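Local structure of CalsepRRP (Calystegia sepium, 1JY5) at residues Ser139-Ser144 with Glu152-Ala157; Val167-Ser172 with Ala195-Ser200; Asp173-Val178 with Ser200-Pro205. The protein probably binds RNA and may cleave it, as members of the RNase T2 family do. One frame throughout, in Å; residues are numbered along the deposited sequence.

Contact 1 (Ser139-Ser144 with Glu152-Ala157)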
ATOM      1  N   SER A 139      15.647 -12.510   3.489  1.00 33.80           N
ATOM      2  CA  SER A 139      16.769 -12.212   2.603  1.00 33.30           C
ATOM      3  C   SER A 139      17.814 -11.321   3.263  1.00 31.93           C
ATOM      4  O   SER A 139      18.725 -10.822   2.598  1.00 32.11           O
ATOM      5  CB  SER A 139      16.279 -11.550   1.314  1.00 33.93           C
ATOM      6  OG  SER A 139      15.862 -12.521   0.373  1.00 37.96           O
ATOM      7  N   GLY A 140      17.674 -11.112   4.567  1.00 30.70           N
ATOM      8  CA  GLY A 140      18.631 -10.292   5.292  1.00 29.57           C
ATOM      9  C   GLY A 140      18.273  -8.822   5.411  1.00 28.18           C
ATOM     10  O   GLY A 140      18.996  -8.065   6.054  1.00 26.18           O
ATOM     11  N   TYR A 141      17.166  -8.411   4.797  1.00 26.98           N
ATOM     12  CA  TYR A 141      16.749  -7.016   4.861  1.00 26.54           C
ATOM     13  C   TYR A 141      15.742  -6.830   5.987  1.00 26.21           C
ATOM     14  O   TYR A 141      14.536  -7.024   5.811  1.00 25.67           O
ATOM     15  CB  TYR A 141      16.159  -6.578   3.520  1.00 24.97           C
ATOM     16  CG  TYR A 141      17.080  -6.863   2.359  1.00 25.08           C
ATOM     17  CD1 TYR A 141      16.960  -8.040   1.624  1.00 24.89           C
ATOM     18  CD2 TYR A 141      18.108  -5.981   2.025  1.00 25.72           C
ATOM     19  CE1 TYR A 141      17.839  -8.336   0.586  1.00 25.26           C
ATOM     20  CE2 TYR A 141      18.995  -6.269   0.988  1.00 24.83           C
ATOM     21  CZ  TYR A 141      18.854  -7.448   0.276  1.00 26.11           C
ATOM     22  OH  TYR A 141      19.734  -7.747  -0.740  1.00 26.38           O
ATOM     23  N   LEU A 142      16.261  -6.438   7.144  1.00 25.60           N
ATOM     24  CA  LEU A 142      15.460  -6.254   8.345  1.00 25.88           C
ATOM     25  C   LEU A 142      15.376  -4.794   8.787  1.00 25.73           C
ATOM     26  O   LEU A 142      16.185  -3.961   8.377  1.00 25.36           O
ATOM     27  CB  LEU A 142      16.078  -7.085   9.476  1.00 28.07           C
ATOM     28  CG  LEU A 142      16.486  -8.519   9.128  1.00 29.08           C
ATOM     29  CD1 LEU A 142      17.502  -9.025  10.144  1.00 32.29           C
ATOM     30  CD2 LEU A 142      15.256  -9.413   9.097  1.00 30.70           C
ATOM     31  N   PRO A 143      14.378  -4.465   9.623  1.00 24.87           N
ATOM     32  CA  PRO A 143      14.242  -3.085  10.100  1.00 26.16           C
ATOM     33  C   PRO A 143      15.523  -2.726  10.869  1.00 26.65           C
ATOM     34  O   PRO A 143      16.013  -3.538  11.654  1.00 25.92           O
ATOM     35  CB  PRO A 143      13.021  -3.158  11.016  1.00 26.74           C
ATOM     36  CG  PRO A 143      12.196  -4.256  10.390  1.00 26.50           C
ATOM     37  CD  PRO A 143      13.242  -5.293  10.066  1.00 25.76           C
ATOM     38  N   SER A 144      16.065  -1.533  10.643  1.00 26.61           N
ATOM     39  CA  SER A 144      17.291  -1.109  11.323  1.00 27.68           C
ATOM     40  C   SER A 144      17.512   0.395  11.215  1.00 27.80           C
ATOM     41  O   SER A 144      17.229   0.994  10.179  1.00 29.01           O
ATOM     42  CB  SER A 144      18.503  -1.833  10.726  1.00 27.90           C
ATOM     43  OG  SER A 144      19.719  -1.331  11.259  1.00 27.02           O
ATOM     44  N   GLU A 152      19.075  -2.472  -5.258  1.00 29.43           N
ATOM     45  CA  GLU A 152      19.105  -3.578  -6.210  1.00 28.92           C
ATOM     46  C   GLU A 152      18.934  -4.905  -5.490  1.00 28.73           C
ATOM     47  O   GLU A 152      18.363  -5.850  -6.038  1.00 29.60           O
ATOM     48  CB  GLU A 152      20.420  -3.564  -7.009  1.00 31.97           C
ATOM     49  CG  GLU A 152      21.682  -3.868  -6.205  1.00 36.32           C
ATOM     50  CD  GLU A 152      21.927  -5.358  -6.006  1.00 38.69           C
ATOM     51  OE1 GLU A 152      22.740  -5.715  -5.125  1.00 39.31           O
ATOM     52  OE2 GLU A 152      21.318  -6.172  -6.733  1.00 41.97           O
ATOM     53  N   GLY A 153      19.425  -4.964  -4.254  1.00 27.34           N
ATOM     54  CA  GLY A 153      19.308  -6.171  -3.459  1.00 23.93           C
ATOM     55  C   GLY A 153      17.890  -6.373  -2.956  1.00 22.70           C
ATOM     56  O   GLY A 153      17.394  -7.497  -2.909  1.00 21.50           O
ATOM     57  N   ILE A 154      17.237  -5.285  -2.562  1.00 22.61           N
ATOM     58  CA  ILE A 154      15.861  -5.374  -2.087  1.00 22.76           C
ATOM     59  C   ILE A 154      14.973  -5.740  -3.276  1.00 21.92           C
ATOM     60  O   ILE A 154      14.082  -6.582  -3.165  1.00 20.10           O
ATOM     61  CB  ILE A 154      15.403  -4.040  -1.470  1.00 22.15           C
ATOM     62  CG1 ILE A 154      16.157  -3.812  -0.154  1.00 23.67           C
ATOM     63  CG2 ILE A 154      13.890  -4.048  -1.262  1.00 20.68           C
ATOM     64  CD1 ILE A 154      15.843  -2.501   0.528  1.00 21.19           C
ATOM     65  N   MET A 155      15.246  -5.103  -4.412  1.00 22.75           N
ATOM     66  CA  MET A 155      14.521  -5.337  -5.661  1.00 24.83           C
ATOM     67  C   MET A 155      14.638  -6.804  -6.077  1.00 23.64           C
ATOM     68  O   MET A 155      13.636  -7.476  -6.329  1.00 22.55           O
ATOM     69  CB  MET A 155      15.111  -4.475  -6.783  1.00 28.41           C
ATOM     70  CG  MET A 155      14.973  -2.974  -6.602  1.00 32.51           C
ATOM     71  SD  MET A 155      13.320  -2.393  -6.953  1.00 38.02           S
ATOM     72  CE  MET A 155      13.446  -1.957  -8.702  1.00 37.87           C
ATOM     73  N   SER A 156      15.874  -7.286  -6.153  1.00 22.56           N
ATOM     74  CA  SER A 156      16.144  -8.663  -6.549  1.00 22.08           C
ATOM     75  C   SER A 156      15.506  -9.665  -5.596  1.00 19.62           C
ATOM     76  O   SER A 156      15.005 -10.705  -6.022  1.00 21.07           O
ATOM     77  CB  SER A 156      17.658  -8.902  -6.621  1.00 23.14           C
ATOM     78  OG  SER A 156      17.942 -10.254  -6.946  1.00 27.70           O
ATOM     79  N   ALA A 157      15.526  -9.356  -4.307  1.00 20.08           N
ATOM     80  CA  ALA A 157      14.933 -10.247  -3.317  1.00 21.17           C
ATOM     81  C   ALA A 157      13.436 -10.402  -3.586  1.00 21.70           C
ATOM     82  O   ALA A 157      12.911 -11.513  -3.602  1.00 22.24           O
ATOM     83  CB  ALA A 157      15.162  -9.700  -1.907  1.00 21.96           C
TER

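Contact 2 (Val167-Ser172 with Ala195-Ser200)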
ATOM      1  N   VAL A 167       7.895  -1.782  -7.735  1.00 16.85           N
ATOM      2  CA  VAL A 167       8.253  -0.394  -7.951  1.00 17.37           C
ATOM      3  C   VAL A 167       8.507   0.096  -6.527  1.00 17.54           C
ATOM      4  O   VAL A 167       7.719  -0.186  -5.625  1.00 17.63           O
ATOM      5  CB  VAL A 167       7.095   0.397  -8.610  1.00 18.06           C
ATOM      6  CG1 VAL A 167       7.469   1.869  -8.730  1.00 19.77           C
ATOM      7  CG2 VAL A 167       6.811  -0.170 -10.005  1.00 18.33           C
ATOM      8  N   VAL A 168       9.623   0.784  -6.313  1.00 17.32           N
ATOM      9  CA  VAL A 168       9.951   1.285  -4.983  1.00 18.47           C
ATOM     10  C   VAL A 168      10.110   2.799  -4.960  1.00 18.75           C
ATOM     11  O   VAL A 168      10.738   3.381  -5.844  1.00 18.17           O
ATOM     12  CB  VAL A 168      11.267   0.669  -4.439  1.00 18.45           C
ATOM     13  CG1 VAL A 168      11.512   1.168  -3.018  1.00 20.60           C
ATOM     14  CG2 VAL A 168      11.196  -0.861  -4.453  1.00 18.87           C
ATOM     15  N   LYS A 169       9.535   3.431  -3.939  1.00 19.28           N
ATOM     16  CA  LYS A 169       9.626   4.874  -3.765  1.00 20.60           C
ATOM     17  C   LYS A 169      10.317   5.124  -2.428  1.00 21.58           C
ATOM     18  O   LYS A 169      10.095   4.392  -1.457  1.00 20.62           O
ATOM     19  CB  LYS A 169       8.229   5.508  -3.751  1.00 22.10           C
ATOM     20  CG  LYS A 169       7.380   5.214  -4.987  1.00 23.33           C
ATOM     21  CD  LYS A 169       8.031   5.721  -6.265  1.00 24.22           C
ATOM     22  CE  LYS A 169       7.084   5.601  -7.453  1.00 24.53           C
ATOM     23  NZ  LYS A 169       7.743   6.028  -8.716  1.00 24.95           N
ATOM     24  N   CYS A 170      11.150   6.159  -2.385  1.00 21.65           N
ATOM     25  CA  CYS A 170      11.884   6.498  -1.173  1.00 24.62           C
ATOM     26  C   CYS A 170      11.601   7.884  -0.639  1.00 26.96           C
ATOM     27  O   CYS A 170      11.126   8.760  -1.357  1.00 27.13           O
ATOM     28  CB  CYS A 170      13.389   6.352  -1.406  1.00 22.05           C
ATOM     29  SG  CYS A 170      13.888   4.618  -1.493  1.00 23.54           S
ATOM     30  N   LYS A 171      11.906   8.058   0.639  1.00 29.34           N
ATOM     31  CA  LYS A 171      11.726   9.323   1.319  1.00 33.02           C
ATOM     32  C   LYS A 171      13.109   9.704   1.832  1.00 34.53           C
ATOM     33  O   LYS A 171      13.564   9.190   2.854  1.00 33.81           O
ATOM     34  CB  LYS A 171      10.745   9.154   2.479  1.00 35.28           C
ATOM     35  CG  LYS A 171      10.308  10.433   3.158  1.00 38.63           C
ATOM     36  CD  LYS A 171       9.322  10.108   4.268  1.00 42.89           C
ATOM     37  CE  LYS A 171       8.814  11.358   4.962  1.00 44.88           C
ATOM     38  NZ  LYS A 171       7.867  11.007   6.064  1.00 47.60           N
ATOM     39  N   SER A 172      13.779  10.576   1.083  1.00 36.96           N
ATOM     40  CA  SER A 172      15.117  11.060   1.414  1.00 40.19           C
ATOM     41  C   SER A 172      16.202  10.000   1.244  1.00 40.87           C
ATOM     42  O   SER A 172      17.212  10.232   0.574  1.00 44.74           O
ATOM     43  CB  SER A 172      15.149  11.593   2.847  1.00 41.34           C
ATOM     44  OG  SER A 172      16.422  12.137   3.154  1.00 46.34           O
ATOM     45  N   ALA A 195      11.037   4.973 -14.081  1.00 36.27           N
ATOM     46  CA  ALA A 195      12.424   5.270 -13.734  1.00 37.68           C
ATOM     47  C   ALA A 195      12.658   5.172 -12.229  1.00 37.62           C
ATOM     48  O   ALA A 195      11.767   5.470 -11.432  1.00 37.49           O
ATOM     49  CB  ALA A 195      12.793   6.665 -14.224  1.00 38.32           C
ATOM     50  N   SER A 196      13.858   4.751 -11.844  1.00 38.95           N
ATOM     51  CA  SER A 196      14.207   4.630 -10.432  1.00 38.59           C
ATOM     52  C   SER A 196      14.261   6.009  -9.791  1.00 37.82           C
ATOM     53  O   SER A 196      14.612   6.994 -10.443  1.00 38.84           O
ATOM     54  CB  SER A 196      15.563   3.945 -10.271  1.00 39.28           C
ATOM     55  OG  SER A 196      15.530   2.629 -10.785  1.00 43.95           O
ATOM     56  N   THR A 197      13.915   6.075  -8.512  1.00 35.59           N
ATOM     57  CA  THR A 197      13.925   7.340  -7.795  1.00 34.28           C
ATOM     58  C   THR A 197      14.654   7.223  -6.458  1.00 33.02           C
ATOM     59  O   THR A 197      15.026   8.229  -5.851  1.00 32.14           O
ATOM     60  CB  THR A 197      12.492   7.838  -7.554  1.00 34.89           C
ATOM     61  OG1 THR A 197      11.698   6.781  -6.998  1.00 34.72           O
ATOM     62  CG2 THR A 197      11.871   8.293  -8.866  1.00 36.16           C
ATOM     63  N   CYS A 198      14.859   5.991  -6.003  1.00 30.64           N
ATOM     64  CA  CYS A 198      15.553   5.757  -4.745  1.00 28.90           C
ATOM     65  C   CYS A 198      17.057   5.836  -4.915  1.00 28.92           C
ATOM     66  O   CYS A 198      17.587   5.563  -5.991  1.00 27.86           O
ATOM     67  CB  CYS A 198      15.221   4.374  -4.192  1.00 27.73           C
ATOM     68  SG  CYS A 198      13.582   4.154  -3.441  1.00 23.23           S
ATOM     69  N   PRO A 199      17.768   6.217  -3.845  1.00 29.85           N
ATOM     70  CA  PRO A 199      19.229   6.311  -3.901  1.00 29.61           C
ATOM     71  C   PRO A 199      19.761   4.887  -4.032  1.00 29.16           C
ATOM     72  O   PRO A 199      19.027   3.928  -3.793  1.00 28.49           O
ATOM     73  CB  PRO A 199      19.597   6.908  -2.545  1.00 30.27           C
ATOM     74  CG  PRO A 199      18.378   7.669  -2.151  1.00 31.01           C
ATOM     75  CD  PRO A 199      17.255   6.770  -2.580  1.00 29.87           C
ATOM     76  N   SER A 200      21.030   4.750  -4.394  1.00 27.56           N
ATOM     77  CA  SER A 200      21.644   3.437  -4.536  1.00 29.02           C
ATOM     78  C   SER A 200      21.595   2.670  -3.214  1.00 28.09           C
ATOM     79  O   SER A 200      21.449   1.448  -3.200  1.00 27.72           O
ATOM     80  CB  SER A 200      23.099   3.577  -4.982  1.00 31.45           C
ATOM     81  OG  SER A 200      23.675   2.303  -5.206  1.00 35.61           O
TER
HETATM   82  O   HOH W   1      13.162   3.671  -6.931  1.00 20.77           O
HETATM   83  O   HOH W   2      10.717   4.852  -8.777  1.00 35.20           O
HETATM   84  O   HOH W   3      11.428   7.506  -4.691  1.00 27.02           O

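Contact 3 (Asp173-Val178 with Ser200-Pro205)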
ATOM      1  N   ASP A 173      15.994   8.842   1.861  1.00 38.37           N
ATOM      2  CA  ASP A 173      16.954   7.751   1.782  1.00 35.39           C
ATOM      3  C   ASP A 173      16.377   6.445   2.326  1.00 31.60           C
ATOM      4  O   ASP A 173      17.000   5.389   2.226  1.00 32.90           O
ATOM      5  CB  ASP A 173      18.213   8.100   2.568  1.00 40.84           C
ATOM      6  CG  ASP A 173      19.253   7.015   2.489  1.00 44.95           C
ATOM      7  OD1 ASP A 173      19.752   6.767   1.371  1.00 48.44           O
ATOM      8  OD2 ASP A 173      19.565   6.402   3.535  1.00 48.87           O
ATOM      9  N   ALA A 174      15.189   6.526   2.908  1.00 26.02           N
ATOM     10  CA  ALA A 174      14.526   5.357   3.475  1.00 23.81           C
ATOM     11  C   ALA A 174      13.399   4.862   2.570  1.00 22.37           C
ATOM     12  O   ALA A 174      12.683   5.661   1.967  1.00 20.41           O
ATOM     13  CB  ALA A 174      13.966   5.705   4.842  1.00 22.60           C
ATOM     14  N   VAL A 175      13.243   3.545   2.485  1.00 21.51           N
ATOM     15  CA  VAL A 175      12.182   2.962   1.674  1.00 21.31           C
ATOM     16  C   VAL A 175      10.838   3.350   2.285  1.00 20.48           C
ATOM     17  O   VAL A 175      10.560   3.051   3.450  1.00 20.23           O
ATOM     18  CB  VAL A 175      12.295   1.425   1.628  1.00 22.12           C
ATOM     19  CG1 VAL A 175      11.118   0.834   0.855  1.00 21.43           C
ATOM     20  CG2 VAL A 175      13.608   1.030   0.965  1.00 20.54           C
ATOM     21  N   GLU A 176      10.010   4.031   1.500  1.00 18.06           N
ATOM     22  CA  GLU A 176       8.708   4.464   1.980  1.00 19.23           C
ATOM     23  C   GLU A 176       7.555   3.652   1.412  1.00 19.33           C
ATOM     24  O   GLU A 176       6.613   3.319   2.129  1.00 18.73           O
ATOM     25  CB  GLU A 176       8.484   5.945   1.661  1.00 20.72           C
ATOM     26  CG  GLU A 176       7.090   6.433   2.020  1.00 22.74           C
ATOM     27  CD  GLU A 176       6.941   7.941   1.928  1.00 28.53           C
ATOM     28  OE1 GLU A 176       7.344   8.524   0.895  1.00 29.09           O
ATOM     29  OE2 GLU A 176       6.411   8.539   2.891  1.00 29.03           O
ATOM     30  N   GLN A 177       7.633   3.313   0.131  1.00 19.36           N
ATOM     31  CA  GLN A 177       6.553   2.568  -0.497  1.00 19.58           C
ATOM     32  C   GLN A 177       7.017   1.520  -1.503  1.00 19.83           C
ATOM     33  O   GLN A 177       7.970   1.732  -2.253  1.00 19.71           O
ATOM     34  CB  GLN A 177       5.599   3.565  -1.173  1.00 19.41           C
ATOM     35  CG  GLN A 177       4.414   2.962  -1.920  1.00 22.02           C
ATOM     36  CD  GLN A 177       3.450   4.028  -2.426  1.00 21.36           C
ATOM     37  OE1 GLN A 177       2.747   4.671  -1.642  1.00 24.77           O
ATOM     38  NE2 GLN A 177       3.423   4.228  -3.737  1.00 20.27           N
ATOM     39  N   VAL A 178       6.348   0.371  -1.490  1.00 18.81           N
ATOM     40  CA  VAL A 178       6.641  -0.697  -2.438  1.00 18.87           C
ATOM     41  C   VAL A 178       5.345  -0.978  -3.192  1.00 18.30           C
ATOM     42  O   VAL A 178       4.283  -1.106  -2.581  1.00 17.82           O
ATOM     43  CB  VAL A 178       7.133  -1.988  -1.735  1.00 18.98           C
ATOM     44  CG1 VAL A 178       7.143  -3.154  -2.722  1.00 18.22           C
ATOM     45  CG2 VAL A 178       8.553  -1.775  -1.197  1.00 19.08           C
ATOM     46  N   SER A 200      21.030   4.750  -4.394  1.00 27.56           N
ATOM     47  CA  SER A 200      21.644   3.437  -4.536  1.00 29.02           C
ATOM     48  C   SER A 200      21.595   2.670  -3.214  1.00 28.09           C
ATOM     49  O   SER A 200      21.449   1.448  -3.200  1.00 27.72           O
ATOM     50  CB  SER A 200      23.099   3.577  -4.982  1.00 31.45           C
ATOM     51  OG  SER A 200      23.675   2.303  -5.206  1.00 35.61           O
ATOM     52  N   LEU A 201      21.731   3.394  -2.106  1.00 27.09           N
ATOM     53  CA  LEU A 201      21.690   2.785  -0.781  1.00 26.73           C
ATOM     54  C   LEU A 201      20.470   3.306  -0.034  1.00 25.52           C
ATOM     55  O   LEU A 201      20.230   4.511   0.013  1.00 23.99           O
ATOM     56  CB  LEU A 201      22.964   3.111   0.007  1.00 27.90           C
ATOM     57  CG  LEU A 201      24.272   2.516  -0.523  1.00 29.94           C
ATOM     58  CD1 LEU A 201      25.425   2.960   0.371  1.00 31.29           C
ATOM     59  CD2 LEU A 201      24.183   0.996  -0.556  1.00 29.14           C
ATOM     60  N   VAL A 202      19.699   2.393   0.547  1.00 24.76           N
ATOM     61  CA  VAL A 202      18.492   2.772   1.266  1.00 24.11           C
ATOM     62  C   VAL A 202      18.399   2.085   2.616  1.00 24.70           C
ATOM     63  O   VAL A 202      19.147   1.149   2.897  1.00 25.07           O
ATOM     64  CB  VAL A 202      17.237   2.418   0.444  1.00 23.07           C
ATOM     65  CG1 VAL A 202      17.249   3.190  -0.865  1.00 23.03           C
ATOM     66  CG2 VAL A 202      17.192   0.922   0.182  1.00 22.09           C
ATOM     67  N   SER A 203      17.473   2.548   3.450  1.00 24.42           N
ATOM     68  CA  SER A 203      17.302   1.965   4.774  1.00 25.12           C
ATOM     69  C   SER A 203      15.864   1.563   5.064  1.00 23.30           C
ATOM     70  O   SER A 203      14.935   2.008   4.396  1.00 23.02           O
ATOM     71  CB  SER A 203      17.766   2.959   5.840  1.00 25.06           C
ATOM     72  OG  SER A 203      16.997   4.148   5.781  1.00 26.12           O
ATOM     73  N   LEU A 204      15.697   0.706   6.064  1.00 23.24           N
ATOM     74  CA  LEU A 204      14.377   0.254   6.488  1.00 23.59           C
ATOM     75  C   LEU A 204      14.268   0.594   7.971  1.00 22.90           C
ATOM     76  O   LEU A 204      14.259  -0.288   8.828  1.00 22.70           O
ATOM     77  CB  LEU A 204      14.232  -1.253   6.266  1.00 21.81           C
ATOM     78  CG  LEU A 204      14.299  -1.721   4.806  1.00 23.68           C
ATOM     79  CD1 LEU A 204      14.461  -3.237   4.748  1.00 22.36           C
ATOM     80  CD2 LEU A 204      13.034  -1.282   4.069  1.00 22.32           C
ATOM     81  N   PRO A 205      14.176   1.896   8.288  1.00 25.22           N
ATOM     82  CA  PRO A 205      14.074   2.397   9.662  1.00 26.38           C
ATOM     83  C   PRO A 205      12.966   1.780  10.503  1.00 29.21           C
ATOM     84  O   PRO A 205      11.941   1.332   9.984  1.00 27.95           O
ATOM     85  CB  PRO A 205      13.883   3.901   9.467  1.00 26.24           C
ATOM     86  CG  PRO A 205      13.164   3.978   8.149  1.00 25.34           C
ATOM     87  CD  PRO A 205      13.941   2.984   7.324  1.00 25.58           C
TER

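Contact 1 (Ser139-Ser144 with Glu152-Ala157)
Ser139 and Tyr141 approach one flank of the helical residues Glu152-Ala157, their CA atoms lying 6.5 Å from that of Ala157 and 7.2 Å from that of Ile154. The approaching chain is an irregular loop, and the contact rests on side chains, above all on the Tyr141 ring. That ring reaches the helix because CG is anti to the carbonyl carbon, beside the backbone N (chi1 -53°). Over one of its faces lies Ile154 CG1, 4.1 Å from the ring centroid and 28° off the normal, a CH-pi contact made chiefly with the CD2 and CE2 side of the ring. CE1 meets the Ala157 methyl obliquely, 3.9 Å from CB. The loop itself starts where helix 132-137 ends in a Schellman motif: Gly140, with positive phi, is the C-prime residue, Tyr141 N bonds back to Leu136 O and Gly140 N to Ser137 O. In this alpha-beta protein the ending turns the chain so that Tyr141 can pack against both helix 132-137, at Leu136, and helix 151-162. At the far end of the ring OH comes to 3.2 Å from Gly153 CA, where a side-chain carbon on the helix would collide with the hydroxyl. Replacing Tyr141 with an alanine would probably open a gap between the loop and the helix, with the Ile154 CG1 methylene deprived of its aromatic cover. Nearer the solvent, Ser139 adds a lighter touch, its OG 3.7 Å from Ala157 CB. Behind the tyrosine, its ring also meets that of Tyr149, while Leu136 touches both Tyr141 and Ile154.

Contact 2 (Val167-Ser172 with Ala195-Ser200)
Cys170 on strand 167-171 is joined by a disulfide to Cys198 in the irregular chain Ala195-Ser200, a covalent tie between the antiparallel sheet of this RNase T2-family protein and its C-terminal region. Apart from this link, the two backbones communicate largely through water. Early in the strand, Val168 sets CG1 3.7 Å from Cys198 SG, so the sulfur rests against an aliphatic branch; helix 151-162 adds Met155 against Val168 and Val151 against Cys198. The carbonyl of Val168 serves two waters: water 1 donates to Val168 O at 2.7 Å and accepts from Thr197 N, and water 2 donates to the same oxygen over a longer distance. Next comes Lys169, whose chain bends at chi2 and passes obliquely by Thr197, with CD near OG1. Its NZ donates to water 2 at 3.2 Å. That water also donates to Ala195 O at 2.9 Å and bonds Thr197 OG1 at 2.8 Å, gathering a charged group, two carbonyls and a hydroxyl round one solvent molecule. At Cys170 the backbone N gives its hydrogen to water 3, 2.7 Å away. The sulfurs of Cys170 and Cys198 are both anti to their carbonyl carbons (chi1 -73° and -75°) and meet at an SG-SG distance of 2.0 Å with a chi3 of 96°, close to the unstrained right angle. Cys170 CB also borders Pro199 CD, and the prolyl ring extends this contact to the turn at the strand's end, where Ser172 O lies 3.9 Å from Pro199 CG.

Contact 3 (Asp173-Val178 with Ser200-Pro205)
Ser203 is bonded through both its backbone polar groups to the residues that flank Ala174. Ser203 N donates to Asp173 O at 3.1 Å, in the carbonyl plane but bent (141° at the hydrogen), whereas Val175 N donates to Ser203 O at 3.0 Å along a much straighter path (165°). One residue bonding to the neighbours before and after its partner is the pattern of a parallel beta bridge, here a single one between Ala174 and Ser203: an isolated bridge fastens the C-terminal chain to the start of strand 174-182. Asp173 O has a second, weaker attraction, a CA-H...O contact from Val202 CA at 3.2 Å. Around this polar centre the side chains divide into two groups. In one are Val175, Val202 and Leu204. Val175 holds CG1 anti to the backbone N (chi1 176°), which turns CG2 to meet Val202 CG2 at 3.7 Å, the two side chains crossing at a slant; Leu204 CD2 comes equally near Val175 CB, so that this valine has two aliphatic neighbours, meeting one by CG2 and the other by CB. In the other group, Ala174 CB lies 3.5 Å from Ser203 OG and 3.7 Å from Pro205 CD, its small methyl fitting beside the hydroxyl and the prolyl ring. Further out, Glu176 and Gln177 both face Lys169 in a classic beta bulge, which shifts the strand's alternation just after the bridged residues. Val175 O accepts from Thr17 OG1 of helix 15-18, and Pro205 O from Trp14 NE1 at the end of strand 7-14. The contact thus lies buried among sheet strands 7-14 and 167-171, helix 15-18, and the Tyr141 loop that Leu204 touches.

From the N terminus, contact 1 closes first, folding the chain after helix 132-137 back onto helix 151-162 across the strand 149-150. Only then do contacts 2 and 3 open, on the successive strands 167-171 and 174-182, and both close on the C-terminal run, in adjoining segments that share Ser200. Their segments alternate, so the two loops cross rather than nest. The strand pair joins them, through Lys169 with Glu176 and Gln177. Contact 1 meets contact 2 where Met155 packs on Val168, and contact 3 through a probable hydrogen bond from Ser144 N to Leu204 O and Ile154 against Val202. Contacts 2 and 3 anchor the C-terminal run to the sheet; contact 1 adds the flanking loop and helix.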